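Local coordinates for RNA-dependent RNA Polymerase (Bombyx mori cytoplasmic polyhedrosis virus, PDB 6TZ0), which catalyses RNA-templated RNA synthesis as the viral transcriptase and replicase, making plus strands and, after core assembly, the complementary minus strands, at residues A416-L421 / T935-L940; R465-L470 / C609-A614; I750-L755 / M839-E844; V928-L933 / E975-S980. One frame throughout, in Å; residues are numbered along the deposited sequence.

Interaction 1 of 4, residues A416-L421 / T935-L940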
loop_
_atom_site.group_PDB
_atom_site.type_symbol
_atom_site.label_atom_id
_atom_site.label_comp_id
_atom_site.label_asym_id
_atom_site.label_seq_id
_atom_site.Cartn_x
_atom_site.Cartn_y
_atom_site.Cartn_z
ATOM N N ALA A 416 -18.127 3.458 6.721
ATOM C CA ALA A 416 -17.014 3.637 5.797
ATOM C C ALA A 416 -15.749 2.953 6.301
ATOM O O ALA A 416 -15.008 2.363 5.513
ATOM C CB ALA A 416 -16.765 5.123 5.563
ATOM N N TRP A 417 -15.495 3.005 7.611
ATOM C CA TRP A 417 -14.348 2.305 8.186
ATOM C C TRP A 417 -14.493 0.792 8.080
ATOM O O TRP A 417 -13.525 0.087 7.754
ATOM C CB TRP A 417 -14.164 2.735 9.640
ATOM C CG TRP A 417 -13.225 1.885 10.428
ATOM C CD1 TRP A 417 -13.561 1.011 11.415
ATOM C CD2 TRP A 417 -11.804 1.810 10.295
ATOM N NE1 TRP A 417 -12.444 0.404 11.911
ATOM C CE2 TRP A 417 -11.349 0.876 11.241
ATOM C CE3 TRP A 417 -10.871 2.444 9.474
ATOM C CZ2 TRP A 417 -10.008 0.557 11.384
ATOM C CZ3 TRP A 417 -9.543 2.129 9.620
ATOM C CH2 TRP A 417 -9.123 1.193 10.564
ATOM N N LEU A 418 -15.696 0.274 8.331
ATOM C CA LEU A 418 -15.920 -1.161 8.168
ATOM C C LEU A 418 -15.806 -1.602 6.712
ATOM O O LEU A 418 -15.264 -2.679 6.437
ATOM C CB LEU A 418 -17.278 -1.555 8.746
ATOM C CG LEU A 418 -17.322 -2.018 10.203
ATOM C CD1 LEU A 418 -17.006 -0.921 11.192
ATOM C CD2 LEU A 418 -18.692 -2.580 10.490
ATOM N N ASN A 419 -16.273 -0.781 5.767
ATOM C CA ASN A 419 -16.099 -1.107 4.355
ATOM C C ASN A 419 -14.647 -0.989 3.926
ATOM O O ASN A 419 -14.213 -1.693 3.011
ATOM C CB ASN A 419 -16.965 -0.197 3.491
ATOM C CG ASN A 419 -18.440 -0.443 3.688
ATOM O OD1 ASN A 419 -18.874 -1.580 3.847
ATOM N ND2 ASN A 419 -19.226 0.625 3.669
ATOM N N PHE A 420 -13.893 -0.103 4.563
ATOM C CA PHE A 420 -12.473 0.022 4.278
ATOM C C PHE A 420 -11.710 -1.195 4.774
ATOM O O PHE A 420 -10.699 -1.585 4.182
ATOM C CB PHE A 420 -11.968 1.304 4.930
ATOM C CG PHE A 420 -10.526 1.588 4.705
ATOM C CD1 PHE A 420 -10.082 2.092 3.498
ATOM C CD2 PHE A 420 -9.615 1.392 5.725
ATOM C CE1 PHE A 420 -8.753 2.373 3.308
ATOM C CE2 PHE A 420 -8.289 1.666 5.538
ATOM C CZ PHE A 420 -7.862 2.166 4.331
ATOM N N LEU A 421 -12.169 -1.799 5.869
ATOM C CA LEU A 421 -11.524 -3.018 6.345
ATOM C C LEU A 421 -11.911 -4.222 5.494
ATOM O O LEU A 421 -11.059 -5.057 5.169
ATOM C CB LEU A 421 -11.863 -3.268 7.810
ATOM C CG LEU A 421 -11.260 -2.260 8.775
ATOM C CD1 LEU A 421 -11.740 -2.566 10.159
ATOM C CD2 LEU A 421 -9.754 -2.294 8.709
ATOM N N THR A 935 -21.618 -11.027 15.232
ATOM C CA THR A 935 -22.682 -10.269 15.878
ATOM C C THR A 935 -22.129 -9.035 16.576
ATOM O O THR A 935 -22.743 -7.963 16.535
ATOM C CB THR A 935 -23.413 -11.172 16.873
ATOM O OG1 THR A 935 -23.892 -12.336 16.194
ATOM C CG2 THR A 935 -24.594 -10.463 17.500
ATOM N N SER A 936 -20.956 -9.158 17.203
ATOM C CA SER A 936 -20.338 -7.994 17.824
ATOM C C SER A 936 -19.803 -7.019 16.787
ATOM O O SER A 936 -19.789 -5.809 17.030
ATOM C CB SER A 936 -19.218 -8.429 18.760
ATOM O OG SER A 936 -18.153 -9.004 18.033
ATOM N N LEU A 937 -19.367 -7.519 15.631
ATOM C CA LEU A 937 -18.856 -6.633 14.591
ATOM C C LEU A 937 -19.972 -5.843 13.920
ATOM O O LEU A 937 -19.753 -4.701 13.506
ATOM C CB LEU A 937 -18.076 -7.448 13.564
ATOM C CG LEU A 937 -17.446 -6.733 12.377
ATOM C CD1 LEU A 937 -16.505 -5.655 12.851
ATOM C CD2 LEU A 937 -16.709 -7.739 11.539
ATOM N N GLU A 938 -21.175 -6.415 13.830
ATOM C CA GLU A 938 -22.306 -5.704 13.235
ATOM C C GLU A 938 -22.774 -4.498 14.039
ATOM O O GLU A 938 -23.550 -3.698 13.512
ATOM C CB GLU A 938 -23.500 -6.634 13.064
ATOM C CG GLU A 938 -23.331 -7.680 12.014
ATOM C CD GLU A 938 -24.553 -8.553 11.886
ATOM O OE1 GLU A 938 -25.492 -8.387 12.691
ATOM O OE2 GLU A 938 -24.576 -9.415 10.982
ATOM N N GLN A 939 -22.344 -4.348 15.288
ATOM C CA GLN A 939 -22.829 -3.278 16.138
ATOM C C GLN A 939 -21.977 -2.021 16.048
ATOM O O GLN A 939 -21.974 -1.227 16.991
ATOM C CB GLN A 939 -22.891 -3.749 17.590
ATOM C CG GLN A 939 -23.664 -5.029 17.785
ATOM C CD GLN A 939 -24.995 -5.007 17.089
ATOM O OE1 GLN A 939 -25.235 -5.778 16.166
ATOM N NE2 GLN A 939 -25.863 -4.099 17.505
ATOM N N LEU A 940 -21.251 -1.822 14.949
ATOM C CA LEU A 940 -20.284 -0.736 14.884
ATOM C C LEU A 940 -20.636 0.360 13.895
ATOM O O LEU A 940 -20.027 1.426 13.950
ATOM C CB LEU A 940 -18.890 -1.273 14.544
ATOM C CG LEU A 940 -18.245 -2.208 15.566
ATOM C CD1 LEU A 940 -16.849 -2.570 15.115
ATOM C CD2 LEU A 940 -18.230 -1.603 16.946
#
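Leu418 reaches across a helix-to-helix junction to Leu937 and Leu940, joining helix 413-422 of the central polymerase region to helix 927-937 of the C-terminal region and the residues that follow it. The two branches of the leucine divide the work. CD1 lies against CB of Leu940, 3.9 Å from it, and the two side chains cross at about a right angle. CD2 is directed to the backbone at Leu937, where it rests 3.8 Å from the carbonyl O of Leu937 and reaches more loosely to CD1 of that residue. No hydrogen bond links the two segments, and the contact is one of van der Waals packing, mostly between leucine side chains.

The second shell sets these leucines in place. Leu940 CB, at the root of its side chain, meets the incoming methyl because its bond from CA points toward Leu418, while the side chain touches Gln453 of helix 449-455 and Tyr460. Leu937 packs on Ile450 of the same helix and on Leu973 of helix 973-979. Behind Leu418, Trp417 meets Phe498 and Phe501 edge-to-face. Ser936 OG of helix 927-937 is hydrogen-bonded to Asn64 ND2 of viral structural protein 4, so this helix also belongs to a subunit interface. Within helix 413-422, CD1 of Leu421 sits over one face of the Trp417 ring, offset toward its rim.

Interaction 2 of 4, residues R465-L470 / C609-A614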
loop_
_atom_site.group_PDB
_atom_site.type_symbol
_atom_site.label_atom_id
_atom_site.label_comp_id
_atom_site.label_asym_id
_atom_site.label_seq_id
_atom_site.Cartn_x
_atom_site.Cartn_y
_atom_site.Cartn_z
ATOM N N ARG A 465 -7.830 3.300 23.430
ATOM C CA ARG A 465 -7.365 2.468 22.328
ATOM C C ARG A 465 -6.314 3.177 21.477
ATOM O O ARG A 465 -5.319 2.566 21.064
ATOM C CB ARG A 465 -8.577 2.058 21.495
ATOM C CG ARG A 465 -8.266 1.297 20.255
ATOM C CD ARG A 465 -9.510 0.686 19.658
ATOM N NE ARG A 465 -10.534 1.645 19.254
ATOM C CZ ARG A 465 -10.605 2.214 18.056
ATOM N NH1 ARG A 465 -11.590 3.054 17.784
ATOM N NH2 ARG A 465 -9.699 1.942 17.129
ATOM N N ILE A 466 -6.486 4.482 21.265
ATOM C CA ILE A 466 -5.565 5.255 20.438
ATOM C C ILE A 466 -4.210 5.399 21.128
ATOM O O ILE A 466 -3.148 5.222 20.512
ATOM C CB ILE A 466 -6.186 6.626 20.129
ATOM C CG1 ILE A 466 -7.577 6.458 19.505
ATOM C CG2 ILE A 466 -5.279 7.427 19.240
ATOM C CD1 ILE A 466 -7.598 5.693 18.210
ATOM N N PHE A 467 -4.228 5.695 22.428
ATOM C CA PHE A 467 -2.975 5.834 23.156
ATOM C C PHE A 467 -2.300 4.488 23.348
ATOM O O PHE A 467 -1.073 4.421 23.419
ATOM C CB PHE A 467 -3.208 6.498 24.508
ATOM C CG PHE A 467 -3.945 7.792 24.426
ATOM C CD1 PHE A 467 -3.416 8.866 23.741
ATOM C CD2 PHE A 467 -5.140 7.956 25.101
ATOM C CE1 PHE A 467 -4.091 10.062 23.678
ATOM C CE2 PHE A 467 -5.816 9.148 25.049
ATOM C CZ PHE A 467 -5.291 10.203 24.341
ATOM N N LYS A 468 -3.083 3.413 23.429
ATOM C CA LYS A 468 -2.503 2.076 23.441
ATOM C C LYS A 468 -1.807 1.767 22.121
ATOM O O LYS A 468 -0.754 1.121 22.101
ATOM C CB LYS A 468 -3.594 1.049 23.733
ATOM C CG LYS A 468 -3.107 -0.371 23.856
ATOM C CD LYS A 468 -4.238 -1.301 24.240
ATOM C CE LYS A 468 -5.186 -1.507 23.075
ATOM N NZ LYS A 468 -6.230 -2.525 23.381
ATOM N N SER A 469 -2.368 2.241 21.008
ATOM C CA SER A 469 -1.722 2.039 19.715
ATOM C C SER A 469 -0.463 2.867 19.540
ATOM O O SER A 469 0.423 2.463 18.783
ATOM C CB SER A 469 -2.659 2.394 18.585
ATOM O OG SER A 469 -2.898 3.788 18.548
ATOM N N LEU A 470 -0.362 4.015 20.210
ATOM C CA LEU A 470 0.872 4.803 20.133
ATOM C C LEU A 470 2.075 4.136 20.798
ATOM O O LEU A 470 3.188 4.659 20.684
ATOM C CB LEU A 470 0.676 6.180 20.760
ATOM C CG LEU A 470 -0.193 7.181 20.010
ATOM C CD1 LEU A 470 -0.367 8.426 20.842
ATOM C CD2 LEU A 470 0.437 7.503 18.681
ATOM N N CYS A 609 -8.426 14.589 13.675
ATOM C CA CYS A 609 -7.373 15.094 12.805
ATOM C C CYS A 609 -6.309 15.849 13.586
ATOM O O CYS A 609 -5.119 15.732 13.280
ATOM C CB CYS A 609 -7.974 15.977 11.718
ATOM S SG CYS A 609 -8.975 15.066 10.554
ATOM N N ALA A 610 -6.704 16.594 14.621
ATOM C CA ALA A 610 -5.715 17.308 15.418
ATOM C C ALA A 610 -4.889 16.352 16.264
ATOM O O ALA A 610 -3.680 16.553 16.431
ATOM C CB ALA A 610 -6.408 18.337 16.299
ATOM N N LEU A 611 -5.515 15.294 16.785
ATOM C CA LEU A 611 -4.771 14.323 17.572
ATOM C C LEU A 611 -3.845 13.493 16.700
ATOM O O LEU A 611 -2.772 13.086 17.155
ATOM C CB LEU A 611 -5.744 13.439 18.352
ATOM C CG LEU A 611 -5.206 12.528 19.455
ATOM C CD1 LEU A 611 -6.196 12.471 20.588
ATOM C CD2 LEU A 611 -4.953 11.126 18.956
ATOM N N GLU A 612 -4.226 13.240 15.450
ATOM C CA GLU A 612 -3.307 12.562 14.549
ATOM C C GLU A 612 -2.150 13.468 14.157
ATOM O O GLU A 612 -0.996 13.029 14.145
ATOM C CB GLU A 612 -4.056 12.060 13.316
ATOM C CG GLU A 612 -3.246 11.142 12.421
ATOM C CD GLU A 612 -2.486 11.889 11.347
ATOM O OE1 GLU A 612 -2.984 12.934 10.889
ATOM O OE2 GLU A 612 -1.374 11.456 10.994
ATOM N N ALA A 613 -2.433 14.729 13.825
ATOM C CA ALA A 613 -1.386 15.643 13.390
ATOM C C ALA A 613 -0.427 16.016 14.509
ATOM O O ALA A 613 0.722 16.361 14.227
ATOM C CB ALA A 613 -2.006 16.906 12.802
ATOM N N ALA A 614 -0.858 15.944 15.764
ATOM C CA ALA A 614 0.014 16.308 16.867
ATOM C C ALA A 614 0.837 15.148 17.406
ATOM O O ALA A 614 1.772 15.384 18.175
ATOM C CB ALA A 614 -0.810 16.902 18.008
#
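Two helices of the central polymerase domain, 464-469 and 604-614, meet here through Ile466, Phe467 and Leu611, away from the metal-binding Asp547, on strand 541-548, and Asp680 and Asp681, in the turn joining strands 672-677 and 682-687. Leu611 is the one residue of 609-614 that makes the contact, and its two methyl groups go to different partners. CD2 meets CG2 of Ile466 at 3.7 Å, methyl against methyl, with the side chains crossing at a slant. CD1 turns to the aromatic ring of Phe467, where it lies 4.4 Å from CE1, a looser touch that comes obliquely to the ring.

The torsions explain the meeting. With chi1 at -168°, CG of Leu611 extends away from its backbone N and the side chain projects across the gap. Ile466 answers with its short branch: CG2 lies anti to the backbone N, while CG1 and CD1 lead elsewhere. The backbones are well apart, Ile466 CA and Leu611 CA being 9.5 Å from each other, and these side chains span the distance, with no hydrogen bond from segment to segment.

Tyr582 packs against both Ile466 and Leu611, and Leu499 of helix 494-499 against Ile466, completing the apolar cluster. Phe467 also packs on Gly327 of viral structural protein 4. Next to Leu611, Glu612 turns another way, to a salt bridge with Arg641. The result is helix-helix packing through a small apolar cluster within the central polymerase domain, whose right-hand fold sets fingers, palm and thumb around the active site.

Interaction 3 of 4, residues I750-L755 / M839-E844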
loop_
_atom_site.group_PDB
_atom_site.type_symbol
_atom_site.label_atom_id
_atom_site.label_comp_id
_atom_site.label_asym_id
_atom_site.label_seq_id
_atom_site.Cartn_x
_atom_site.Cartn_y
_atom_site.Cartn_z
ATOM N N ILE A 750 2.128 -24.365 -7.337
ATOM C CA ILE A 750 0.987 -24.058 -8.189
ATOM C C ILE A 750 -0.202 -24.924 -7.793
ATOM O O ILE A 750 -1.264 -24.409 -7.427
ATOM C CB ILE A 750 1.330 -24.231 -9.682
ATOM C CG1 ILE A 750 2.306 -23.142 -10.153
ATOM C CG2 ILE A 750 0.066 -24.203 -10.523
ATOM C CD1 ILE A 750 3.782 -23.510 -10.082
ATOM N N GLY A 751 -0.038 -26.237 -7.869
ATOM C CA GLY A 751 -1.121 -27.138 -7.542
ATOM C C GLY A 751 -2.151 -27.284 -8.643
ATOM O O GLY A 751 -2.183 -28.308 -9.331
ATOM N N ARG A 752 -2.976 -26.251 -8.837
ATOM C CA ARG A 752 -4.209 -26.413 -9.603
ATOM C C ARG A 752 -3.940 -26.518 -11.102
ATOM O O ARG A 752 -4.597 -27.306 -11.794
ATOM C CB ARG A 752 -5.159 -25.257 -9.298
ATOM C CG ARG A 752 -6.502 -25.358 -9.988
ATOM C CD ARG A 752 -7.351 -26.470 -9.409
ATOM N NE ARG A 752 -8.608 -26.603 -10.139
ATOM C CZ ARG A 752 -9.711 -25.911 -9.869
ATOM N NH1 ARG A 752 -9.719 -25.023 -8.885
ATOM N NH2 ARG A 752 -10.807 -26.102 -10.592
ATOM N N LEU A 753 -3.045 -25.670 -11.625
ATOM C CA LEU A 753 -2.428 -25.735 -12.958
ATOM C C LEU A 753 -3.393 -25.368 -14.093
ATOM O O LEU A 753 -2.973 -25.180 -15.238
ATOM C CB LEU A 753 -1.776 -27.116 -13.166
ATOM C CG LEU A 753 -0.885 -27.519 -14.339
ATOM C CD1 LEU A 753 0.193 -28.441 -13.853
ATOM C CD2 LEU A 753 -1.706 -28.248 -15.370
ATOM N N ASN A 754 -4.679 -25.217 -13.779
ATOM C CA ASN A 754 -5.561 -24.406 -14.608
ATOM C C ASN A 754 -5.325 -22.929 -14.318
ATOM O O ASN A 754 -5.308 -22.095 -15.234
ATOM C CB ASN A 754 -7.014 -24.792 -14.329
ATOM C CG ASN A 754 -7.992 -24.187 -15.312
ATOM O OD1 ASN A 754 -7.611 -23.539 -16.286
ATOM N ND2 ASN A 754 -9.275 -24.379 -15.044
ATOM N N LEU A 755 -5.122 -22.599 -13.040
ATOM C CA LEU A 755 -4.696 -21.273 -12.620
ATOM C C LEU A 755 -3.348 -20.881 -13.208
ATOM O O LEU A 755 -3.136 -19.700 -13.503
ATOM C CB LEU A 755 -4.622 -21.210 -11.093
ATOM C CG LEU A 755 -5.828 -20.805 -10.238
ATOM C CD1 LEU A 755 -6.180 -19.350 -10.494
ATOM C CD2 LEU A 755 -7.045 -21.690 -10.450
ATOM N N MET A 839 -8.432 -26.327 -24.552
ATOM C CA MET A 839 -9.767 -26.775 -24.209
ATOM C C MET A 839 -10.506 -25.792 -23.316
ATOM O O MET A 839 -9.889 -24.966 -22.637
ATOM C CB MET A 839 -9.692 -28.150 -23.533
ATOM C CG MET A 839 -9.479 -29.291 -24.511
ATOM S SD MET A 839 -10.916 -29.582 -25.570
ATOM C CE MET A 839 -10.457 -28.807 -27.120
ATOM N N PRO A 840 -11.842 -25.818 -23.340
ATOM C CA PRO A 840 -12.613 -25.083 -22.332
ATOM C C PRO A 840 -12.339 -25.640 -20.948
ATOM O O PRO A 840 -12.394 -26.853 -20.730
ATOM C CB PRO A 840 -14.066 -25.321 -22.756
ATOM C CG PRO A 840 -13.989 -25.639 -24.175
ATOM C CD PRO A 840 -12.718 -26.384 -24.377
ATOM N N ARG A 841 -11.996 -24.736 -20.027
ATOM C CA ARG A 841 -11.530 -24.994 -18.665
ATOM C C ARG A 841 -10.234 -25.797 -18.623
ATOM O O ARG A 841 -9.865 -26.305 -17.562
ATOM C CB ARG A 841 -12.603 -25.679 -17.808
ATOM C CG ARG A 841 -13.836 -24.831 -17.590
ATOM C CD ARG A 841 -14.911 -25.598 -16.852
ATOM N NE ARG A 841 -14.493 -25.964 -15.504
ATOM C CZ ARG A 841 -14.644 -25.185 -14.439
ATOM N NH1 ARG A 841 -14.236 -25.602 -13.249
ATOM N NH2 ARG A 841 -15.203 -23.988 -14.564
ATOM N N GLY A 842 -9.522 -25.903 -19.739
ATOM C CA GLY A 842 -8.227 -26.540 -19.771
ATOM C C GLY A 842 -7.143 -25.493 -19.827
ATOM O O GLY A 842 -6.951 -24.747 -18.867
ATOM N N GLY A 843 -6.437 -25.408 -20.945
ATOM C CA GLY A 843 -5.411 -24.398 -21.078
ATOM C C GLY A 843 -5.938 -23.097 -21.645
ATOM O O GLY A 843 -5.458 -22.024 -21.266
ATOM N N GLU A 844 -6.930 -23.201 -22.538
ATOM C CA GLU A 844 -7.529 -22.080 -23.272
ATOM C C GLU A 844 -6.471 -21.284 -24.032
ATOM O O GLU A 844 -6.434 -20.055 -23.999
ATOM C CB GLU A 844 -8.341 -21.168 -22.351
ATOM C CG GLU A 844 -9.579 -21.803 -21.774
ATOM C CD GLU A 844 -10.345 -20.858 -20.883
ATOM O OE1 GLU A 844 -9.858 -19.734 -20.654
ATOM O OE2 GLU A 844 -11.429 -21.242 -20.400
#
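The side-chain amide of Asn754 faces two successive backbone carbonyls, those of Arg841 and Gly842, at the corner of a type II beta turn running from Met839 to Gly842. Asn754 lies where the chain enters helix 754-766, and its CG is swung away from the backbone N (chi1 -170°), which carries the amide over to the turn. As modelled, ND2 approaches O of Arg841 to 3.2 Å at an angle too poor for a hydrogen bond, and OD1 stands 2.9 Å from O of Gly842, acceptor facing acceptor. The orientation of the amide is therefore doubtful.

Beside it, the guanidinium groups of Arg752 and Arg841 come near one another, NH2 of the former 4.4 Å from NH1 of the latter. Arg841 NH1 lies at the edge of the Arg752 group, near its plane. The charge of Arg752 has a firmer partner in Asp915, which its NE meets in a salt bridge and which probably offsets the like-charge approach. The same helix grips the loop once more, through a hydrogen bond from Asn761 ND2 to O of Gly843. The turn itself is closed by Gly842 N donating to O of Met839 at 3.1 Å.

Interaction 4 of 4, residues V928-L933 / E975-S980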
loop_
_atom_site.group_PDB
_atom_site.type_symbol
_atom_site.label_atom_id
_atom_site.label_comp_id
_atom_site.label_asym_id
_atom_site.label_seq_id
_atom_site.Cartn_x
_atom_site.Cartn_y
_atom_site.Cartn_z
ATOM N N VAL A 928 -19.875 -21.101 17.417
ATOM C CA VAL A 928 -20.498 -20.191 18.375
ATOM C C VAL A 928 -19.651 -18.935 18.532
ATOM O O VAL A 928 -20.172 -17.810 18.559
ATOM C CB VAL A 928 -20.705 -20.912 19.721
ATOM C CG1 VAL A 928 -21.291 -19.974 20.765
ATOM C CG2 VAL A 928 -21.597 -22.124 19.536
ATOM N N LYS A 929 -18.328 -19.107 18.583
ATOM C CA LYS A 929 -17.408 -17.975 18.602
ATOM C C LYS A 929 -17.465 -17.174 17.304
ATOM O O LYS A 929 -17.329 -15.947 17.336
ATOM C CB LYS A 929 -15.989 -18.483 18.875
ATOM C CG LYS A 929 -14.924 -17.419 18.974
ATOM C CD LYS A 929 -15.215 -16.466 20.117
ATOM C CE LYS A 929 -15.068 -17.153 21.460
ATOM N NZ LYS A 929 -15.299 -16.202 22.579
ATOM N N VAL A 930 -17.709 -17.838 16.169
ATOM C CA VAL A 930 -17.807 -17.140 14.888
ATOM C C VAL A 930 -19.043 -16.249 14.858
ATOM O O VAL A 930 -18.971 -15.071 14.471
ATOM C CB VAL A 930 -17.818 -18.152 13.727
ATOM C CG1 VAL A 930 -18.035 -17.446 12.400
ATOM C CG2 VAL A 930 -16.526 -18.931 13.696
ATOM N N ASN A 931 -20.190 -16.799 15.282
ATOM C CA ASN A 931 -21.418 -16.013 15.367
ATOM C C ASN A 931 -21.277 -14.872 16.360
ATOM O O ASN A 931 -21.782 -13.773 16.118
ATOM C CB ASN A 931 -22.601 -16.895 15.764
ATOM C CG ASN A 931 -22.961 -17.907 14.704
ATOM O OD1 ASN A 931 -22.876 -19.112 14.927
ATOM N ND2 ASN A 931 -23.371 -17.422 13.543
ATOM N N GLU A 932 -20.565 -15.108 17.466
ATOM C CA GLU A 932 -20.382 -14.064 18.466
ATOM C C GLU A 932 -19.519 -12.924 17.939
ATOM O O GLU A 932 -19.851 -11.748 18.142
ATOM C CB GLU A 932 -19.780 -14.664 19.733
ATOM C CG GLU A 932 -19.631 -13.672 20.860
ATOM C CD GLU A 932 -19.211 -14.323 22.152
ATOM O OE1 GLU A 932 -19.057 -15.561 22.172
ATOM O OE2 GLU A 932 -19.032 -13.595 23.150
ATOM N N LEU A 933 -18.435 -13.250 17.225
ATOM C CA LEU A 933 -17.574 -12.213 16.663
ATOM C C LEU A 933 -18.288 -11.415 15.581
ATOM O O LEU A 933 -18.168 -10.185 15.537
ATOM C CB LEU A 933 -16.290 -12.822 16.106
ATOM C CG LEU A 933 -15.265 -13.398 17.080
ATOM C CD1 LEU A 933 -14.128 -14.011 16.302
ATOM C CD2 LEU A 933 -14.746 -12.345 18.025
ATOM N N GLU A 975 -19.016 -15.635 7.200
ATOM C CA GLU A 975 -18.183 -16.471 6.342
ATOM C C GLU A 975 -16.769 -15.928 6.233
ATOM O O GLU A 975 -15.812 -16.703 6.206
ATOM C CB GLU A 975 -18.796 -16.603 4.951
ATOM C CG GLU A 975 -20.033 -17.469 4.867
ATOM C CD GLU A 975 -20.511 -17.625 3.438
ATOM O OE1 GLU A 975 -19.980 -16.914 2.560
ATOM O OE2 GLU A 975 -21.393 -18.472 3.184
ATOM N N LYS A 976 -16.617 -14.604 6.184
ATOM C CA LYS A 976 -15.287 -14.009 6.079
ATOM C C LYS A 976 -14.476 -14.247 7.348
ATOM O O LYS A 976 -13.289 -14.612 7.282
ATOM C CB LYS A 976 -15.423 -12.516 5.789
ATOM C CG LYS A 976 -14.146 -11.826 5.368
ATOM C CD LYS A 976 -14.396 -10.338 5.172
ATOM C CE LYS A 976 -15.264 -10.055 3.957
ATOM N NZ LYS A 976 -14.561 -10.334 2.676
ATOM N N ILE A 977 -15.119 -14.085 8.510
ATOM C CA ILE A 977 -14.467 -14.385 9.782
ATOM C C ILE A 977 -14.163 -15.876 9.894
ATOM O O ILE A 977 -13.098 -16.268 10.388
ATOM C CB ILE A 977 -15.332 -13.872 10.950
ATOM C CG1 ILE A 977 -15.363 -12.346 10.936
ATOM C CG2 ILE A 977 -14.824 -14.345 12.301
ATOM C CD1 ILE A 977 -16.321 -11.751 11.919
ATOM N N GLN A 978 -15.057 -16.729 9.381
ATOM C CA GLN A 978 -14.829 -18.170 9.442
ATOM C C GLN A 978 -13.677 -18.601 8.545
ATOM O O GLN A 978 -12.957 -19.545 8.883
ATOM C CB GLN A 978 -16.111 -18.914 9.066
ATOM C CG GLN A 978 -16.122 -20.399 9.413
ATOM C CD GLN A 978 -15.568 -21.280 8.312
ATOM O OE1 GLN A 978 -15.666 -20.953 7.131
ATOM N NE2 GLN A 978 -14.978 -22.404 8.697
ATOM N N LYS A 979 -13.486 -17.932 7.406
ATOM C CA LYS A 979 -12.344 -18.256 6.558
ATOM C C LYS A 979 -11.040 -17.818 7.203
ATOM O O LYS A 979 -10.092 -18.604 7.299
ATOM C CB LYS A 979 -12.479 -17.614 5.176
ATOM C CG LYS A 979 -13.639 -18.110 4.351
ATOM C CD LYS A 979 -13.530 -19.578 4.022
ATOM C CE LYS A 979 -14.681 -19.998 3.127
ATOM N NZ LYS A 979 -15.981 -19.946 3.860
ATOM N N SER A 980 -10.968 -16.572 7.656
ATOM C CA SER A 980 -9.662 -16.025 7.997
ATOM C C SER A 980 -9.293 -16.133 9.475
ATOM O O SER A 980 -8.412 -15.395 9.919
ATOM C CB SER A 980 -9.582 -14.567 7.546
ATOM O OG SER A 980 -10.537 -13.776 8.220
#
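This is a buried apolar crossing of two helices in the C-terminal region, made by Val930 and Leu933 of helix 927-937 with Ile977 and Gln978 of helix 973-979. The local axes approach to 9.4 Å and run at 129° between their N-to-C directions, nearer antiparallel than parallel. The backbones come closest at Val930 and Gln978.

Ile977 reaches inward with both branches. Its CG2 touches CD1 of Leu933 at 4.1 Å and more distantly CG1 of Val930. At the end of the longer branch, Ile977 CD1 settles 4.2 Å from Leu933 C. Val930 sets CG1 anti to its own N (chi1 175°), and this methyl lies 4.1 Å from CB of Gln978. Only the base of that glutamine takes part: its chain bends at chi2 and leads the amide off.

Ala454 and Val455 of helix 449-455 pack against Ile977 and Leu933 respectively, and Asn64 of viral structural protein 4 packs on Leu933. Since Ile977 also touches Ala934 and Leu937, it meets residues spaced i, i+3, i+4 and i+7 along the facing helix, a hole of the knobs-into-holes kind, though the steep crossing is that of a globular helix pair, not a coiled coil.

From the N terminus, residues 416-421 open the longest loop, which interaction 1 closes at 935-940. Two smaller loops nest inside it in series: interaction 2 joins 465-470 to 609-614 within the polymerase domain, and interaction 3 joins 750-755 to 839-844. Interaction 4 opens at 928-933, just before interaction 1 closes, and ends at 975-980, so the two cross. They share helix 927-937 and touch directly, Leu937 CD2 lying 4.0 Å from Ile977 CD1. Helix 927-937 is thus tied both to the polymerase domain and to helix 973-979. Interactions 2 and 3 touch neither of these nor each other; interaction 3 ties the entry to helix 754-766 to the loop between strands 827-831 and 867-868.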